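Local coordinates for cupin 2, conserved barrel domain protein (Novosphingobium aromaticivorans DSM 12444, PDB 3ES1), which is of unknown function but folds as a cupin, a conserved beta-barrel domain, and assembles as a pair of identical subunits, at residues A[28-33]-A[61-66]; A[52-57]-A[67-72]. All coordinates share one frame; numbering follows the deposited sequence.

Contact 1: A[28-33]-A[61-66]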
ATOM      1  N   VAL A  28     -16.913 -13.512   0.584  1.00 18.69           N
ATOM      2  CA  VAL A  28     -17.842 -12.701   1.341  1.00 18.77           C
ATOM      3  C   VAL A  28     -17.122 -11.561   2.037  1.00 20.19           C
ATOM      4  O   VAL A  28     -15.889 -11.533   2.084  1.00 20.92           O
ATOM      5  CB  VAL A  28     -18.552 -13.551   2.437  1.00 18.50           C
ATOM      6  CG1 VAL A  28     -19.188 -14.766   1.840  1.00 16.55           C
ATOM      7  CG2 VAL A  28     -17.576 -13.992   3.532  1.00 17.34           C
ATOM      8  N   PHE A  29     -17.908 -10.623   2.557  1.00 19.83           N
ATOM      9  CA  PHE A  29     -17.377  -9.534   3.436  1.00 19.63           C
ATOM     10  C   PHE A  29     -17.234 -10.047   4.855  1.00 20.22           C
ATOM     11  O   PHE A  29     -18.177 -10.609   5.411  1.00 20.60           O
ATOM     12  CB  PHE A  29     -18.272  -8.263   3.345  1.00 19.52           C
ATOM     13  CG  PHE A  29     -18.235  -7.632   1.992  1.00 17.54           C
ATOM     14  CD1 PHE A  29     -17.170  -6.841   1.611  1.00 20.21           C
ATOM     15  CD2 PHE A  29     -19.246  -7.853   1.064  1.00 20.99           C
ATOM     16  CE1 PHE A  29     -17.150  -6.263   0.326  1.00 19.48           C
ATOM     17  CE2 PHE A  29     -19.189  -7.314  -0.229  1.00 19.39           C
ATOM     18  CZ  PHE A  29     -18.135  -6.546  -0.590  1.00 18.72           C
ATOM     19  N   LYS A  30     -16.039  -9.861   5.417  1.00 20.37           N
ATOM     20  CA  LYS A  30     -15.651 -10.396   6.729  1.00 21.68           C
ATOM     21  C   LYS A  30     -15.922  -9.369   7.820  1.00 21.63           C
ATOM     22  O   LYS A  30     -16.455  -9.697   8.865  1.00 21.30           O
ATOM     23  CB  LYS A  30     -14.181 -10.817   6.720  1.00 22.68           C
ATOM     24  CG  LYS A  30     -13.691 -11.501   8.007  1.00 27.74           C
ATOM     25  CD  LYS A  30     -12.235 -11.968   7.958  1.00 31.10           C
ATOM     26  CE  LYS A  30     -11.692 -12.186   9.381  1.00 33.21           C
ATOM     27  NZ  LYS A  30     -11.768 -13.612   9.854  1.00 31.38           N
ATOM     28  N   SER A  31     -15.567  -8.118   7.543  1.00 21.20           N
ATOM     29  CA  SER A  31     -15.799  -7.018   8.453  1.00 21.34           C
ATOM     30  C   SER A  31     -15.703  -5.664   7.763  1.00 21.41           C
ATOM     31  O   SER A  31     -15.062  -5.500   6.699  1.00 22.35           O
ATOM     32  CB  SER A  31     -14.804  -7.045   9.616  1.00 22.10           C
ATOM     33  OG  SER A  31     -13.499  -6.759   9.160  1.00 23.05           O
ATOM     34  N   GLU A  32     -16.359  -4.705   8.382  1.00 20.70           N
ATOM     35  CA  GLU A  32     -16.275  -3.304   7.958  1.00 20.73           C
ATOM     36  C   GLU A  32     -16.367  -2.386   9.147  1.00 20.41           C
ATOM     37  O   GLU A  32     -17.163  -2.619  10.058  1.00 20.37           O
ATOM     38  CB  GLU A  32     -17.382  -2.984   6.970  1.00 20.55           C
ATOM     39  CG  GLU A  32     -17.435  -1.524   6.479  1.00 19.84           C
ATOM     40  CD  GLU A  32     -18.564  -1.264   5.489  1.00 20.69           C
ATOM     41  OE1 GLU A  32     -19.476  -2.108   5.340  1.00 23.47           O
ATOM     42  OE2 GLU A  32     -18.587  -0.161   4.900  1.00 20.58           O
ATOM     43  N   ASP A  33     -15.536  -1.361   9.146  1.00 19.37           N
ATOM     44  CA  ASP A  33     -15.504  -0.403  10.258  1.00 18.97           C
ATOM     45  C   ASP A  33     -15.039   0.934   9.771  1.00 19.15           C
ATOM     46  O   ASP A  33     -14.330   1.015   8.800  1.00 16.94           O
ATOM     47  CB  ASP A  33     -14.591  -0.856  11.417  1.00 19.25           C
ATOM     48  CG  ASP A  33     -13.136  -1.017  11.021  1.00 21.04           C
ATOM     49  OD1 ASP A  33     -12.763  -2.116  10.593  1.00 24.03           O
ATOM     50  OD2 ASP A  33     -12.347  -0.057  11.165  1.00 25.61           O
ATOM     51  N   ASN A  61      -5.496 -18.287   4.844  1.00 18.38           N
ATOM     52  CA  ASN A  61      -6.222 -19.203   5.779  1.00 19.10           C
ATOM     53  C   ASN A  61      -6.108 -18.807   7.247  1.00 19.55           C
ATOM     54  O   ASN A  61      -6.723 -19.410   8.150  1.00 20.36           O
ATOM     55  CB  ASN A  61      -5.825 -20.680   5.563  1.00 19.33           C
ATOM     56  CG  ASN A  61      -6.647 -21.323   4.460  1.00 21.00           C
ATOM     57  OD1 ASN A  61      -7.724 -21.873   4.707  1.00 23.86           O
ATOM     58  ND2 ASN A  61      -6.192 -21.174   3.235  1.00 18.37           N
ATOM     59  N   ASP A  62      -5.407 -17.706   7.461  1.00 18.90           N
ATOM     60  CA  ASP A  62      -5.269 -17.080   8.779  1.00 19.49           C
ATOM     61  C   ASP A  62      -6.367 -16.045   8.943  1.00 20.07           C
ATOM     62  O   ASP A  62      -6.353 -14.998   8.310  1.00 20.09           O
ATOM     63  CB  ASP A  62      -3.889 -16.416   8.938  1.00 19.70           C
ATOM     64  CG  ASP A  62      -3.705 -15.740  10.285  1.00 20.33           C
ATOM     65  OD1 ASP A  62      -4.591 -15.890  11.154  1.00 19.03           O
ATOM     66  OD2 ASP A  62      -2.685 -15.030  10.465  1.00 21.05           O
ATOM     67  N   GLU A  63      -7.309 -16.395   9.809  1.00 21.15           N
ATOM     68  CA  GLU A  63      -8.549 -15.645  10.027  1.00 21.35           C
ATOM     69  C   GLU A  63      -8.375 -14.571  11.099  1.00 21.46           C
ATOM     70  O   GLU A  63      -9.306 -13.829  11.404  1.00 21.83           O
ATOM     71  CB  GLU A  63      -9.693 -16.624  10.362  1.00 22.93           C
ATOM     72  CG  GLU A  63     -10.045 -17.600   9.215  1.00 24.39           C
ATOM     73  CD  GLU A  63     -10.402 -16.885   7.877  1.00 28.92           C
ATOM     74  OE1 GLU A  63     -11.153 -15.863   7.968  1.00 29.39           O
ATOM     75  OE2 GLU A  63      -9.950 -17.329   6.743  1.00 31.36           O
ATOM     76  N   THR A  64      -7.178 -14.467  11.657  1.00 20.80           N
ATOM     77  CA  THR A  64      -6.870 -13.363  12.599  1.00 20.38           C
ATOM     78  C   THR A  64      -7.121 -11.980  12.034  1.00 20.05           C
ATOM     79  O   THR A  64      -6.718 -11.689  10.915  1.00 19.82           O
ATOM     80  CB  THR A  64      -5.384 -13.357  13.016  1.00 21.41           C
ATOM     81  OG1 THR A  64      -4.990 -14.688  13.348  1.00 19.66           O
ATOM     82  CG2 THR A  64      -5.148 -12.428  14.230  1.00 21.44           C
ATOM     83  N   ASP A  65      -7.744 -11.121  12.837  1.00 18.96           N
ATOM     84  CA  ASP A  65      -7.772  -9.678  12.539  1.00 19.95           C
ATOM     85  C   ASP A  65      -6.373  -9.090  12.685  1.00 20.28           C
ATOM     86  O   ASP A  65      -5.763  -9.149  13.748  1.00 19.09           O
ATOM     87  CB  ASP A  65      -8.764  -8.913  13.422  1.00 20.02           C
ATOM     88  CG  ASP A  65      -8.932  -7.490  12.992  1.00 20.96           C
ATOM     89  OD1 ASP A  65      -8.008  -6.886  12.415  1.00 22.15           O
ATOM     90  OD2 ASP A  65      -9.984  -6.920  13.247  1.00 23.54           O
ATOM     91  N   GLY A  66      -5.866  -8.577  11.567  1.00 19.90           N
ATOM     92  CA  GLY A  66      -4.523  -8.088  11.466  1.00 21.24           C
ATOM     93  C   GLY A  66      -4.251  -6.909  12.385  1.00 23.18           C
ATOM     94  O   GLY A  66      -3.105  -6.624  12.732  1.00 24.06           O
TER
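Lys30 and Glu63 lie nearest each other on the two backbones, yet their CA atoms stay 9.4 Å apart, so side-chain reach alone joins strand 27-39 of this cupin's large antiparallel sheet to the loop 61-66. The strand is distorted at this point: Lys30 and Ser31 both face Val18 of strand 14-21, a classic beta bulge. Only 113 Å² is buried, as expected of a polar contact at the surface. The aliphatic chain of Lys30 runs out nearly straight, with CG anti to the backbone N (chi1 -175°), and turns at its last torsion to present the ammonium. NZ gives a hydrogen bond to the main-chain O of Glu63 at 2.9 Å, lying in the carbonyl plane on a lone pair. It also forms a salt bridge with Glu63 OE1 at 3.0 Å, reached on the anti side, while OE2 of the same carboxylate pairs with Arg131 of the second subunit. The carboxylate therefore spans two positive groups from different chains. Inside the loop, an Asx turn spans Glu63, the lysine's acceptor: Asp62 OD1 takes the backbone N of Thr64 at 3.0 Å from above its carboxylate plane.

Contact 2: A[52-57]-A[67-72]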
ATOM      1  N   THR A  52      -2.054  -6.378   9.435  1.00 16.67           N
ATOM      2  CA  THR A  52      -0.747  -7.037   9.495  1.00 17.31           C
ATOM      3  C   THR A  52      -0.850  -8.467   9.034  1.00 18.42           C
ATOM      4  O   THR A  52      -1.896  -9.100   9.172  1.00 20.43           O
ATOM      5  CB  THR A  52      -0.183  -7.084  10.916  1.00 17.86           C
ATOM      6  OG1 THR A  52      -0.995  -7.920  11.742  1.00 19.26           O
ATOM      7  CG2 THR A  52      -0.097  -5.673  11.504  1.00 17.16           C
ATOM      8  N   THR A  53       0.241  -8.992   8.505  1.00 18.31           N
ATOM      9  CA  THR A  53       0.364 -10.449   8.272  1.00 18.37           C
ATOM     10  C   THR A  53       1.581 -10.932   9.046  1.00 19.41           C
ATOM     11  O   THR A  53       2.589 -10.212   9.133  1.00 20.29           O
ATOM     12  CB  THR A  53       0.476 -10.753   6.745  1.00 18.70           C
ATOM     13  OG1 THR A  53       1.708 -10.251   6.233  1.00 17.22           O
ATOM     14  CG2 THR A  53      -0.677 -10.114   6.002  1.00 17.22           C
ATOM     15  N   ALA A  54       1.482 -12.121   9.640  1.00 20.01           N
ATOM     16  CA  ALA A  54       2.543 -12.614  10.532  1.00 19.78           C
ATOM     17  C   ALA A  54       3.779 -12.935   9.708  1.00 20.03           C
ATOM     18  O   ALA A  54       4.893 -12.809  10.179  1.00 19.66           O
ATOM     19  CB  ALA A  54       2.084 -13.852  11.361  1.00 19.89           C
ATOM     20  N   THR A  55       3.540 -13.310   8.453  1.00 19.49           N
ATOM     21  CA  THR A  55       4.593 -13.691   7.513  1.00 19.67           C
ATOM     22  C   THR A  55       4.365 -13.044   6.157  1.00 20.46           C
ATOM     23  O   THR A  55       3.244 -12.599   5.841  1.00 20.50           O
ATOM     24  CB  THR A  55       4.629 -15.214   7.292  1.00 20.11           C
ATOM     25  OG1 THR A  55       3.400 -15.653   6.708  1.00 19.08           O
ATOM     26  CG2 THR A  55       4.840 -15.970   8.652  1.00 17.74           C
ATOM     27  N   VAL A  56       5.448 -12.979   5.389  1.00 19.87           N
ATOM     28  CA  VAL A  56       5.371 -12.831   3.950  1.00 19.79           C
ATOM     29  C   VAL A  56       6.208 -13.969   3.312  1.00 20.49           C
ATOM     30  O   VAL A  56       7.361 -14.158   3.726  1.00 20.30           O
ATOM     31  CB  VAL A  56       5.822 -11.398   3.457  1.00 20.44           C
ATOM     32  CG1 VAL A  56       4.843 -10.315   3.938  1.00 21.03           C
ATOM     33  CG2 VAL A  56       7.259 -11.048   3.856  1.00 18.29           C
ATOM     34  N   PRO A  57       5.619 -14.761   2.379  1.00 20.42           N
ATOM     35  CA  PRO A  57       4.219 -14.692   1.922  1.00 20.40           C
ATOM     36  C   PRO A  57       3.209 -14.801   3.052  1.00 20.47           C
ATOM     37  O   PRO A  57       3.472 -15.374   4.111  1.00 20.82           O
ATOM     38  CB  PRO A  57       4.091 -15.874   0.956  1.00 21.54           C
ATOM     39  CG  PRO A  57       5.504 -16.200   0.534  1.00 21.12           C
ATOM     40  CD  PRO A  57       6.371 -15.841   1.680  1.00 21.38           C
ATOM     41  N   ARG A  67      -5.329  -6.275  12.829  1.00 23.26           N
ATOM     42  CA  ARG A  67      -5.237  -5.095  13.675  1.00 24.54           C
ATOM     43  C   ARG A  67      -5.051  -5.544  15.136  1.00 25.37           C
ATOM     44  O   ARG A  67      -4.619  -4.792  15.984  1.00 25.25           O
ATOM     45  CB  ARG A  67      -6.497  -4.227  13.488  1.00 24.00           C
ATOM     46  CG  ARG A  67      -6.639  -3.105  14.380  1.00 25.12           C
ATOM     47  CD  ARG A  67      -7.929  -2.322  14.049  1.00 24.85           C
ATOM     48  NE  ARG A  67      -7.775  -1.363  12.963  1.00 26.89           N
ATOM     49  CZ  ARG A  67      -8.769  -0.863  12.223  1.00 26.42           C
ATOM     50  NH1 ARG A  67     -10.023  -1.201  12.448  1.00 25.19           N
ATOM     51  NH2 ARG A  67      -8.512  -0.008  11.251  1.00 24.95           N
ATOM     52  N   GLN A  68      -5.304  -6.820  15.383  1.00 26.87           N
ATOM     53  CA  GLN A  68      -5.311  -7.349  16.736  1.00 28.33           C
ATOM     54  C   GLN A  68      -4.369  -8.518  16.875  1.00 29.52           C
ATOM     55  O   GLN A  68      -4.592  -9.401  17.684  1.00 32.01           O
ATOM     56  CB  GLN A  68      -6.719  -7.818  17.131  1.00 29.58           C
ATOM     57  CG  GLN A  68      -7.806  -6.773  17.033  1.00 31.23           C
ATOM     58  CD  GLN A  68      -7.612  -5.620  18.013  1.00 34.94           C
ATOM     59  OE1 GLN A  68      -6.962  -5.769  19.062  1.00 39.55           O
ATOM     60  NE2 GLN A  68      -8.189  -4.467  17.688  1.00 35.18           N
ATOM     61  N   ARG A  69      -3.352  -8.564  16.055  1.00 29.83           N
ATOM     62  CA  ARG A  69      -2.405  -9.664  16.068  1.00 30.14           C
ATOM     63  C   ARG A  69      -1.337  -9.449  17.126  1.00 32.17           C
ATOM     64  O   ARG A  69      -0.757  -8.363  17.245  1.00 32.30           O
ATOM     65  CB  ARG A  69      -1.782  -9.797  14.670  1.00 30.24           C
ATOM     66  CG  ARG A  69      -0.807 -10.909  14.480  1.00 28.28           C
ATOM     67  CD  ARG A  69      -0.172 -10.869  13.074  1.00 24.85           C
ATOM     68  NE  ARG A  69      -1.116 -10.726  11.977  1.00 22.36           N
ATOM     69  CZ  ARG A  69      -1.847 -11.723  11.506  1.00 23.64           C
ATOM     70  NH1 ARG A  69      -1.785 -12.912  12.104  1.00 23.32           N
ATOM     71  NH2 ARG A  69      -2.649 -11.550  10.466  1.00 22.79           N
ATOM     72  N   GLU A  70      -1.108 -10.501  17.902  1.00 33.33           N
ATOM     73  CA  GLU A  70      -0.004 -10.550  18.867  1.00 34.95           C
ATOM     74  C   GLU A  70       1.315 -10.271  18.182  1.00 35.33           C
ATOM     75  O   GLU A  70       1.566 -10.667  17.051  1.00 36.16           O
ATOM     76  CB  GLU A  70       0.063 -11.916  19.564  1.00 34.36           C
ATOM     77  N   ALA A  71       2.169  -9.596  18.918  1.00 36.17           N
ATOM     78  CA  ALA A  71       3.523  -9.276  18.452  1.00 36.80           C
ATOM     79  C   ALA A  71       4.321 -10.539  18.157  1.00 36.99           C
ATOM     80  O   ALA A  71       4.305 -11.482  18.949  1.00 36.62           O
ATOM     81  CB  ALA A  71       4.253  -8.408  19.511  1.00 36.83           C
ATOM     82  N   GLY A  72       4.983 -10.536  16.995  1.00 38.08           N
ATOM     83  CA  GLY A  72       5.841 -11.639  16.540  1.00 39.26           C
ATOM     84  C   GLY A  72       7.282 -11.537  17.005  1.00 41.15           C
ATOM     85  O   GLY A  72       7.626 -10.750  17.911  1.00 41.53           O
TER
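Arg69 lays its guanidinium against the end of strand 45-53, one face over the peptide between Thr53 and Ala54 and one edge turned to Thr52. This joins the last residues of a strand in the cupin's antiparallel sheet to the long loop that leads on to strand 79-86. Ala54 N stands 3.7 Å above the guanidinium plane, offset toward its rim, which places the peptide over that face. Two nitrogens grip Thr52 side-on, each with its main bond to a different oxygen. Arg69 NE points to Thr52 OG1 at 2.8 Å (N-H...O 147°), and this oxygen lies within 10° of the guanidinium plane. Arg69 NH2 gives a hydrogen bond to Thr52 O at 2.9 Å, approaching from above the carbonyl plane and not along a lone pair; NE makes only a weak second bond to that carbonyl. The arginine chain is extended up to its bend at chi3 (-49°), which turns the NE edge back toward the threonine. Thr52 OG1 is also hydrogen-bonded to Gly66 O, so one hydroxyl ties together the strand, the arginine and the loop around Gly66. Beyond Thr53 the strand gives way to a turn braced by threonine hydroxyls: Thr53 OG1 donates to Thr55 O, and Thr55 OG1 to the O of Pro57, a residue preceded by a cis peptide. The methyl of Ala54 lies beside the arginine, with its CB 4.1 Å from Arg69 NH1.

Contacts 1 and 2 have centres 13 Å apart and lie on the same side of the chain's centre. Their segments alternate along the sequence, in the order 28-33, 52-57, 61-66, 67-72, so the loop between strands 45-53 and 79-86 supplies the second segment of both. Strands 27-39 and 45-53 are neighbours in one antiparallel sheet, and this loop meets each in turn. The contacts also touch directly: Asp62 OD2 forms a salt bridge with Arg69 NH1 at 2.8 Å. Both reach the second subunit, consistent with the loop being held partly by its own sheet and partly across the dimer interface.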